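Local structure of conserved hypothetical protein (Staphylococcus aureus subsp. aureus, 1TSJ) at residues D2-T7 and G58-A63; I6-M11 and I74-T79; E31-A36 and H51-L56; R88-L93 and F123-P128. The protein is of unknown function but has a glyoxalase-clan fold and belongs to a sequence family named after 3-demethylubiquinone-9 3-methyltransferase. One frame throughout, in Å; residues are numbered along the deposited sequence.

Interaction 1: D2-T7 and G58-A63; sequences DIPKIT and GQVFMA
The pyrrolidine ring of P4 turns its CD corner to V60, with CD lying 3.7 Å from CB of V60 and the two side chains set at a slant to each other. The other ring, the phenyl of F61, starts away from 2-7 and rests instead on T8. From T7 it is the methyl branch that reaches across: chi1 of -63° sets CG2 anti to the backbone N and directs it to V60 and M62, 3.6 Å from the carbonyl O of V60. The same methyl also meets the selenomethionine M62, lying 3.6 Å from its CG and 4.0 Å from its SE. The M62 chain, extended beyond CG, passes T7 at about a right angle. I3 comes up to the end of M62, although the modelled spacing there is doubtful. At the D2 end the touch is light, with its carbonyl O 4.2 Å from CG2 of V60. The contact is made mostly by carbon atoms. It lies where the N-terminal loop enters strand 6-11, which runs parallel to 59-64 and is joined to it by backbone hydrogen bonds linking M62 with T8 and L10. On the far side of 59-64, V60 and M62 pack on I53 of strand 49-56.

Interaction 2: I6-M11 and I74-T79; sequences ITTFLM and ISLFVT
Strands 6-11 and 76-79 run antiparallel, with I6 facing V78, T7 facing F77 and T8 facing L76; their axes approach to 4.5 Å at an angle of 146°. T7 and F77 form the hydrogen-bonded pair. The bond from N of T7 to O of F77 is 2.8 Å long and nearly straight (169°), and the N of F77 returns one to the O of T7. Further along, the N of F9 binds the O of S75 at 2.9 Å. This pairing lies close to the centre of the chain and is consistent with the seam at which the two halves of a glyoxalase-type fold meet. On one face, I6 spreads over two residues: CG1 lies beside CG2 of V78 and CG2 is 3.9 Å from CB of L76. The other face carries T7, F77 and F9. CG of F9 lies opposite its backbone N (chi1 -161°), which carries the ring toward F77 and S75. The F9 and F77 rings are almost parallel but slid apart, with centroids 5.4 Å apart, and CD1 of F9 sits 3.6 Å from CB of F77. The hydroxyl of S75 is hydrogen-bonded to Q124. Water 1, in plane at the edge of the F77 ring, accepts from the N of T79 at 3.1 Å.

Interaction 3: E31-A36 and H51-L56; sequences EIITMA and HSIFTL
I33 and T34 stand side by side opposite I53, and the closer packing of this contact gathers there and toward A36 and H51. The O of I53 takes the N-H of I33 at 2.7 Å, in its carbonyl plane, and a weak second bond from the N of T34 at 3.1 Å. The N of I53 is bonded back to the O of T34, an atom whose position is less certain. Beyond T34 the ladder is regular again: the N of A36 lies 2.7 Å from the O of H51, and the N of H51 bonds the O of A36 at 3.1 Å. CG1 of I33 runs alongside CG2 of I53 at 3.8 Å. T34 has its methyl CG2 anti to the backbone N (chi1 -83°), which carries it obliquely against the imidazole of H51, 3.4 Å from ND1. The E31 end is looser. The N of T55 bonds the O of E31 at 2.9 Å, but the return bond is weak, with its acceptor less surely placed, and the exposed E31 carboxylate extends from a fully stretched side chain. On the other face I32 and M35 pack against V20 of helix 16-26, with M35 also beside S52. Two residues facing one, the first with a helix-like psi of -20°, make this a classic beta bulge in the antiparallel hairpin of strands 31-37 and 49-56.

Interaction 4: R88-L93 and F123-P128; sequences RLFNGL and FQLALP
Helix 88-93 runs along strand 123-127, nearly antiparallel to it, the axes 9.8 Å apart at closest and their directions 161° apart. L93 carries much of the contact. Its CD1 sits over one face of the F123 ring, displaced toward the rim, 3.9 Å from the centroid and 26° off the ring normal, a CH-pi contact. The same methyl is 3.6 Å from CG of F123, and the two side chains meet at about a right angle. L125, next but one along the strand, divides its two branches between helix residues. CD1 reaches the backbone of F90, 3.7 Å from its CA; CD2 turns to CD1 of L93 at 4.1 Å. F90 holds CG anti to the backbone N (chi1 -176°), a torsion that carries the ring past L125 and on to V115 of strand 109-116, leaving CD1 of L125 at its edge, near the ring plane. L89 adds a lighter touch, its CB 4.4 Å from CD1 of L125. M86, earlier in helix 83-94, also packs on L125. All of this is apolar, while Q124, on the opposite face of the strand, is turned to F77, F112 and W114, its NE2 hydrogen-bonded to OG of S75. Helix 83-94 packs on one face of the mixed sheet through L89, F90 and L93, meeting the alternate strand residues F123 and L125, as expected of the beta-alpha-beta-beta-beta modules of the glyoxalase clan.

In the fold
Interactions 1 and 2 both use strand 6-11, flanking it with parallel 59-64 and antiparallel 76-79, and touch where M62 meets L10 and F9. Interaction 2, with its centre about 4 Å from the centre of the chain, is the most central and combines backbone bonds with buried aromatic packing. Interaction 3, a hairpin near the surface, is joined through strand 59-64 to interaction 1 and is held mainly by backbone bonds. Interaction 4, about 23 Å from interaction 3 between centres and on the opposite side of the chain's centre, relies on apolar side chains between helix and sheet. It touches interaction 2 through the backbone of V78. Interaction 1 is mostly apolar too, but lies where a loop enters the sheet.

Interaction 1: D2-T7 and G58-A63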
# COMPACT_ATOMS: atom_id res chain seq x y z
N ASP A 2 -4.04 -8.68 10.63
CA ASP A 2 -5.19 -8.35 9.82
C ASP A 2 -5.16 -6.86 9.47
O ASP A 2 -4.97 -5.99 10.30
CB ASP A 2 -6.49 -8.82 10.47
CG ASP A 2 -6.88 -7.96 11.62
OD1 ASP A 2 -6.18 -8.09 12.70
OD2 ASP A 2 -7.84 -7.12 11.51
N ILE A 3 -5.22 -6.59 8.18
CA ILE A 3 -4.84 -5.30 7.70
C ILE A 3 -6.13 -4.64 7.45
O ILE A 3 -7.10 -5.31 7.20
CB ILE A 3 -3.82 -5.39 6.47
CG1 ILE A 3 -4.55 -5.80 5.22
CG2 ILE A 3 -2.61 -6.43 6.78
CD1 ILE A 3 -3.72 -5.46 3.95
N PRO A 4 -6.22 -3.33 7.72
CA PRO A 4 -7.44 -2.63 7.47
C PRO A 4 -7.83 -2.54 5.99
O PRO A 4 -6.95 -2.64 5.09
CB PRO A 4 -7.15 -1.30 8.13
CG PRO A 4 -5.72 -1.20 8.24
CD PRO A 4 -5.23 -2.47 8.44
N LYS A 5 -9.15 -2.36 5.73
CA LYS A 5 -9.69 -2.16 4.38
C LYS A 5 -8.87 -1.11 3.70
O LYS A 5 -8.58 -1.30 2.56
CB LYS A 5 -11.24 -1.93 4.20
N ILE A 6 -8.46 -0.03 4.42
CA ILE A 6 -7.63 1.07 3.88
C ILE A 6 -6.38 1.29 4.74
O ILE A 6 -6.49 1.74 5.88
CB ILE A 6 -8.44 2.36 3.81
CG1 ILE A 6 -9.56 2.23 2.80
CG2 ILE A 6 -7.69 3.48 3.17
CD1 ILE A 6 -10.78 3.16 3.23
N THR A 7 -5.22 1.04 4.15
CA THR A 7 -3.95 1.15 4.81
C THR A 7 -3.21 2.34 4.27
O THR A 7 -3.10 2.48 3.09
CB THR A 7 -3.15 -0.09 4.52
OG1 THR A 7 -3.83 -1.17 5.09
CG2 THR A 7 -1.88 -0.18 5.31
N GLY A 58 -0.57 0.42 17.51
CA GLY A 58 -1.47 -0.67 17.14
C GLY A 58 -2.17 -0.51 15.79
O GLY A 58 -3.09 -1.31 15.44
N GLN A 59 -1.78 0.48 15.05
CA GLN A 59 -2.38 0.70 13.75
C GLN A 59 -1.41 0.30 12.69
O GLN A 59 -0.22 0.72 12.70
CB GLN A 59 -2.67 2.18 13.52
CG GLN A 59 -3.67 2.64 14.49
CD GLN A 59 -3.89 4.13 14.50
OE1 GLN A 59 -4.13 4.76 13.45
NE2 GLN A 59 -3.88 4.71 15.73
N VAL A 60 -1.95 -0.43 11.74
CA VAL A 60 -1.23 -0.96 10.53
C VAL A 60 -0.95 -0.02 9.37
O VAL A 60 -1.86 0.59 8.81
CB VAL A 60 -1.94 -2.17 10.01
CG1 VAL A 60 -1.18 -2.75 8.92
CG2 VAL A 60 -1.99 -3.19 11.11
N PHE A 61 0.34 0.09 9.10
CA PHE A 61 0.86 0.86 8.06
C PHE A 61 1.64 -0.05 7.13
O PHE A 61 1.91 -1.18 7.42
CB PHE A 61 1.78 1.92 8.70
CG PHE A 61 1.03 3.00 9.46
CD1 PHE A 61 0.62 2.79 10.74
CD2 PHE A 61 0.71 4.20 8.86
CE1 PHE A 61 -0.17 3.74 11.45
CE2 PHE A 61 -0.09 5.21 9.57
CZ PHE A 61 -0.51 4.94 10.86
N MSE A 62 2.00 0.44 5.99
CA MSE A 62 2.87 -0.26 5.12
C MSE A 62 3.85 0.72 4.56
O MSE A 62 3.55 1.88 4.38
CB MSE A 62 2.11 -0.78 3.94
CG MSE A 62 1.15 -1.85 4.28
SE MSE A 62 0.09 -2.33 2.60
CE MSE A 62 -1.37 -3.67 3.51
N ALA A 63 5.06 0.25 4.25
CA ALA A 63 6.03 1.09 3.57
C ALA A 63 6.77 0.23 2.50
O ALA A 63 6.84 -0.99 2.66
CB ALA A 63 6.96 1.71 4.58

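Interaction 2: I6-M11 and I74-T79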
# COMPACT_ATOMS: atom_id res chain seq x y z
N ILE A 6 -8.46 -0.03 4.42
CA ILE A 6 -7.63 1.07 3.88
C ILE A 6 -6.38 1.29 4.74
O ILE A 6 -6.49 1.74 5.88
CB ILE A 6 -8.44 2.36 3.81
CG1 ILE A 6 -9.56 2.23 2.80
CG2 ILE A 6 -7.69 3.48 3.17
CD1 ILE A 6 -10.78 3.16 3.23
N THR A 7 -5.22 1.04 4.15
CA THR A 7 -3.95 1.15 4.81
C THR A 7 -3.21 2.34 4.27
O THR A 7 -3.10 2.48 3.09
CB THR A 7 -3.15 -0.09 4.52
OG1 THR A 7 -3.83 -1.17 5.09
CG2 THR A 7 -1.88 -0.18 5.31
N THR A 8 -2.64 3.20 5.12
CA THR A 8 -1.81 4.32 4.61
C THR A 8 -0.50 3.65 4.21
O THR A 8 0.03 2.80 4.94
CB THR A 8 -1.59 5.29 5.69
OG1 THR A 8 -2.86 5.78 6.11
CG2 THR A 8 -0.84 6.49 5.21
N PHE A 9 -0.06 4.02 3.03
CA PHE A 9 1.00 3.37 2.34
C PHE A 9 2.10 4.42 2.06
O PHE A 9 1.91 5.47 1.33
CB PHE A 9 0.40 2.77 1.06
CG PHE A 9 1.24 1.67 0.43
CD1 PHE A 9 1.01 0.37 0.71
CD2 PHE A 9 2.27 1.96 -0.46
CE1 PHE A 9 1.82 -0.67 0.12
CE2 PHE A 9 3.10 0.94 -1.03
CZ PHE A 9 2.84 -0.37 -0.74
N LEU A 10 3.24 4.17 2.65
CA LEU A 10 4.34 5.08 2.49
C LEU A 10 5.39 4.50 1.57
O LEU A 10 5.77 3.34 1.65
CB LEU A 10 4.95 5.50 3.78
CG LEU A 10 3.98 6.01 4.78
CD1 LEU A 10 3.23 4.89 5.23
CD2 LEU A 10 4.74 6.33 6.00
N MSE A 11 5.80 5.34 0.66
CA MSE A 11 6.77 4.96 -0.36
C MSE A 11 7.93 5.84 -0.19
O MSE A 11 7.72 7.01 -0.14
CB MSE A 11 6.22 5.21 -1.73
CG MSE A 11 5.32 4.05 -2.18
SE MSE A 11 4.82 4.15 -4.22
CE MSE A 11 6.90 4.25 -4.94
N ILE A 74 2.41 8.62 -0.90
CA ILE A 74 2.10 8.21 0.45
C ILE A 74 0.62 7.78 0.39
O ILE A 74 -0.11 8.06 1.37
CB ILE A 74 2.30 9.42 1.45
CG1 ILE A 74 1.64 9.20 2.81
CG2 ILE A 74 1.49 10.52 0.96
CD1 ILE A 74 1.96 10.33 3.96
N SER A 75 0.26 7.06 -0.66
CA SER A 75 -1.06 6.52 -0.94
C SER A 75 -1.93 5.78 0.06
O SER A 75 -1.66 5.61 1.22
CB SER A 75 -0.94 5.67 -2.22
OG SER A 75 -0.34 4.46 -2.11
N LEU A 76 -3.09 5.38 -0.44
CA LEU A 76 -4.04 4.56 0.33
C LEU A 76 -4.20 3.24 -0.32
O LEU A 76 -4.52 3.16 -1.43
CB LEU A 76 -5.44 5.19 0.43
CG LEU A 76 -5.35 6.52 1.19
CD1 LEU A 76 -6.61 7.26 1.08
CD2 LEU A 76 -5.02 6.50 2.62
N PHE A 77 -3.99 2.22 0.42
CA PHE A 77 -3.86 0.95 -0.11
C PHE A 77 -5.13 0.26 0.36
O PHE A 77 -5.33 -0.08 1.56
CB PHE A 77 -2.53 0.27 0.36
CG PHE A 77 -2.39 -1.19 -0.04
CD1 PHE A 77 -1.60 -1.53 -1.08
CD2 PHE A 77 -3.11 -2.13 0.51
CE1 PHE A 77 -1.54 -2.81 -1.52
CE2 PHE A 77 -2.96 -3.44 0.13
CZ PHE A 77 -2.16 -3.76 -0.88
N VAL A 78 -5.97 0.02 -0.65
CA VAL A 78 -7.23 -0.59 -0.47
C VAL A 78 -7.26 -2.09 -0.88
O VAL A 78 -7.09 -2.51 -2.03
CB VAL A 78 -8.39 0.32 -1.14
CG1 VAL A 78 -9.82 -0.17 -0.78
CG2 VAL A 78 -8.20 1.82 -0.87
N THR A 79 -7.44 -2.88 0.15
CA THR A 79 -7.84 -4.25 0.04
C THR A 79 -9.36 -4.46 -0.28
O THR A 79 -10.30 -4.31 0.56
CB THR A 79 -7.53 -4.94 1.32
OG1 THR A 79 -6.11 -4.85 1.55
CG2 THR A 79 -7.81 -6.43 1.18
O HOH W 1 -5.96 -2.32 2.86

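Interaction 3: E31-A36 and H51-L56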
# COMPACT_ATOMS: atom_id res chain seq x y z
N GLU A 31 5.59 -1.92 16.06
CA GLU A 31 6.38 -3.09 15.80
C GLU A 31 6.49 -3.35 14.30
O GLU A 31 5.55 -3.23 13.57
CB GLU A 31 5.70 -4.24 16.44
CG GLU A 31 6.55 -5.48 16.27
CD GLU A 31 5.91 -6.76 16.82
OE1 GLU A 31 4.74 -6.71 17.15
OE2 GLU A 31 6.61 -7.82 16.88
N ILE A 32 7.66 -3.75 13.83
CA ILE A 32 7.77 -4.20 12.49
C ILE A 32 7.17 -5.61 12.37
O ILE A 32 7.71 -6.55 12.95
CB ILE A 32 9.19 -4.15 12.04
CG1 ILE A 32 9.57 -2.72 11.69
CG2 ILE A 32 9.34 -4.90 10.77
CD1 ILE A 32 11.11 -2.47 11.49
N ILE A 33 6.04 -5.77 11.65
CA ILE A 33 5.59 -7.08 11.50
C ILE A 33 6.15 -7.83 10.26
O ILE A 33 6.25 -9.00 10.28
CB ILE A 33 4.05 -7.25 11.79
CG1 ILE A 33 3.29 -7.58 10.56
CG2 ILE A 33 3.39 -6.02 12.50
CD1 ILE A 33 3.34 -9.06 10.19
N THR A 34 6.66 -7.19 9.23
CA THR A 34 7.00 -7.87 7.97
C THR A 34 7.91 -6.88 7.28
O THR A 34 7.57 -5.69 7.12
CB THR A 34 5.71 -8.08 7.07
OG1 THR A 34 4.95 -9.29 7.45
CG2 THR A 34 5.99 -8.14 5.47
N MSE A 35 9.10 -7.37 6.93
CA MSE A 35 9.92 -6.75 6.01
C MSE A 35 10.48 -7.68 5.00
O MSE A 35 11.13 -8.66 5.38
CB MSE A 35 11.08 -6.21 6.75
CG MSE A 35 10.89 -4.87 7.15
SE MSE A 35 12.42 -3.74 6.74
CE MSE A 35 11.52 -1.99 7.40
N ALA A 36 10.36 -7.33 3.72
CA ALA A 36 10.97 -8.10 2.67
C ALA A 36 11.77 -7.18 1.84
O ALA A 36 11.24 -6.18 1.43
CB ALA A 36 9.96 -8.80 1.88
N HIS A 51 8.50 -4.96 0.71
CA HIS A 51 7.24 -5.02 1.34
C HIS A 51 7.52 -4.90 2.86
O HIS A 51 8.30 -5.70 3.36
CB HIS A 51 6.53 -6.36 0.94
CG HIS A 51 5.16 -6.57 1.59
ND1 HIS A 51 4.84 -7.72 2.33
CD2 HIS A 51 4.01 -5.78 1.59
CE1 HIS A 51 3.57 -7.63 2.75
NE2 HIS A 51 3.04 -6.48 2.30
N SER A 52 6.89 -3.92 3.55
CA SER A 52 6.88 -3.82 5.03
C SER A 52 5.47 -3.59 5.51
O SER A 52 4.74 -2.84 4.97
CB SER A 52 7.77 -2.63 5.55
OG SER A 52 8.24 -2.83 6.91
N ILE A 53 5.13 -4.24 6.60
CA ILE A 53 3.95 -3.98 7.33
C ILE A 53 4.38 -3.75 8.77
O ILE A 53 4.98 -4.62 9.39
CB ILE A 53 3.04 -5.16 7.27
CG1 ILE A 53 2.57 -5.37 5.87
CG2 ILE A 53 1.86 -4.98 8.16
CD1 ILE A 53 1.78 -6.55 5.76
N PHE A 54 4.01 -2.61 9.32
CA PHE A 54 4.39 -2.27 10.64
C PHE A 54 3.20 -1.69 11.37
O PHE A 54 2.19 -1.32 10.81
CB PHE A 54 5.63 -1.40 10.57
CG PHE A 54 5.49 -0.12 9.80
CD1 PHE A 54 5.57 -0.07 8.47
CD2 PHE A 54 5.30 1.09 10.45
CE1 PHE A 54 5.37 1.24 7.80
CE2 PHE A 54 5.17 2.25 9.82
CZ PHE A 54 5.20 2.34 8.53
N THR A 55 3.32 -1.62 12.65
CA THR A 55 2.36 -1.01 13.57
C THR A 55 2.87 0.32 14.15
O THR A 55 4.06 0.50 14.28
CB THR A 55 2.19 -2.03 14.68
OG1 THR A 55 1.46 -3.13 14.14
CG2 THR A 55 1.25 -1.61 15.60
N LEU A 56 1.97 1.27 14.43
CA LEU A 56 2.24 2.49 15.18
C LEU A 56 0.99 2.65 15.99
O LEU A 56 -0.08 2.90 15.39
CB LEU A 56 2.33 3.74 14.31
CG LEU A 56 3.39 3.78 13.22
CD1 LEU A 56 3.56 5.16 12.42
CD2 LEU A 56 4.62 3.46 13.77

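Interaction 4: R88-L93 and F123-P128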
# COMPACT_ATOMS: atom_id res chain seq x y z
N ARG A 88 -16.31 -0.96 -9.22
CA ARG A 88 -16.81 0.25 -8.59
C ARG A 88 -15.79 1.32 -8.12
O ARG A 88 -15.92 2.52 -8.43
CB ARG A 88 -17.62 -0.22 -7.35
CG ARG A 88 -18.74 -1.32 -7.65
CD ARG A 88 -20.01 -1.17 -6.58
NE ARG A 88 -21.25 -2.05 -6.81
CZ ARG A 88 -21.65 -3.15 -6.04
NH1 ARG A 88 -20.91 -3.60 -4.95
NH2 ARG A 88 -22.78 -3.83 -6.40
N LEU A 89 -14.80 0.92 -7.32
CA LEU A 89 -13.86 1.89 -6.80
C LEU A 89 -12.98 2.37 -7.95
O LEU A 89 -12.69 3.61 -8.08
CB LEU A 89 -13.00 1.30 -5.68
CG LEU A 89 -13.27 1.40 -4.22
CD1 LEU A 89 -14.57 1.04 -4.09
CD2 LEU A 89 -12.48 0.32 -3.49
N PHE A 90 -12.57 1.41 -8.79
CA PHE A 90 -11.72 1.75 -9.89
C PHE A 90 -12.42 2.84 -10.73
O PHE A 90 -11.92 3.97 -10.90
CB PHE A 90 -11.26 0.48 -10.70
CG PHE A 90 -10.28 0.82 -11.80
CD1 PHE A 90 -8.96 0.95 -11.55
CD2 PHE A 90 -10.73 1.08 -13.09
CE1 PHE A 90 -8.07 1.33 -12.53
CE2 PHE A 90 -9.85 1.47 -14.06
CZ PHE A 90 -8.53 1.59 -13.79
N ASN A 91 -13.59 2.52 -11.23
CA ASN A 91 -14.31 3.43 -12.12
C ASN A 91 -14.66 4.76 -11.40
O ASN A 91 -14.66 5.77 -12.06
CB ASN A 91 -15.63 2.76 -12.56
CG ASN A 91 -15.43 1.44 -13.38
OD1 ASN A 91 -14.53 1.27 -14.22
ND2 ASN A 91 -16.28 0.53 -13.14
N GLY A 92 -14.98 4.73 -10.08
CA GLY A 92 -15.29 5.89 -9.25
C GLY A 92 -14.15 6.86 -9.11
O GLY A 92 -14.34 8.09 -9.29
N LEU A 93 -12.95 6.32 -8.87
CA LEU A 93 -11.78 7.13 -8.60
C LEU A 93 -11.05 7.57 -9.88
O LEU A 93 -10.38 8.62 -9.92
CB LEU A 93 -10.87 6.30 -7.70
CG LEU A 93 -11.47 5.91 -6.34
CD1 LEU A 93 -10.53 4.83 -5.51
CD2 LEU A 93 -11.62 7.21 -5.65
N PHE A 123 -4.73 5.99 -4.71
CA PHE A 123 -5.37 4.77 -4.22
C PHE A 123 -4.78 3.58 -4.88
O PHE A 123 -4.75 3.51 -6.09
CB PHE A 123 -6.81 4.80 -4.59
CG PHE A 123 -7.57 5.83 -3.82
CD1 PHE A 123 -7.62 7.16 -4.28
CD2 PHE A 123 -8.15 5.49 -2.56
CE1 PHE A 123 -8.22 8.11 -3.48
CE2 PHE A 123 -8.75 6.38 -1.86
CZ PHE A 123 -8.77 7.71 -2.28
N GLN A 124 -4.34 2.63 -4.08
CA GLN A 124 -4.00 1.26 -4.58
C GLN A 124 -5.12 0.37 -4.23
O GLN A 124 -5.54 0.36 -3.05
CB GLN A 124 -2.71 0.65 -3.99
CG GLN A 124 -1.60 1.58 -4.35
CD GLN A 124 -0.22 1.10 -3.87
OE1 GLN A 124 0.22 -0.01 -4.25
NE2 GLN A 124 0.45 1.92 -2.98
N LEU A 125 -5.58 -0.35 -5.30
CA LEU A 125 -6.65 -1.33 -5.22
C LEU A 125 -6.16 -2.73 -5.39
O LEU A 125 -5.67 -3.05 -6.45
CB LEU A 125 -7.76 -1.01 -6.22
CG LEU A 125 -8.04 0.51 -6.44
CD1 LEU A 125 -9.09 0.71 -7.50
CD2 LEU A 125 -8.54 1.22 -5.24
N ALA A 126 -6.28 -3.54 -4.37
CA ALA A 126 -5.60 -4.78 -4.41
C ALA A 126 -6.60 -5.92 -4.16
O ALA A 126 -7.22 -5.98 -3.09
CB ALA A 126 -4.47 -4.81 -3.38
N LEU A 127 -6.78 -6.83 -5.13
CA LEU A 127 -7.66 -7.97 -4.89
C LEU A 127 -6.86 -9.17 -4.53
O LEU A 127 -6.17 -9.69 -5.36
CB LEU A 127 -8.36 -8.25 -6.12
CG LEU A 127 -9.66 -8.96 -5.90
CD1 LEU A 127 -10.40 -8.73 -7.21
CD2 LEU A 127 -9.52 -10.42 -5.63
N PRO A 128 -6.90 -9.63 -3.30
CA PRO A 128 -6.04 -10.81 -2.90
C PRO A 128 -6.30 -12.19 -3.64
O PRO A 128 -5.33 -12.84 -4.16
CB PRO A 128 -6.27 -10.94 -1.39
CG PRO A 128 -6.97 -9.63 -0.97
CD PRO A 128 -7.74 -9.13 -2.19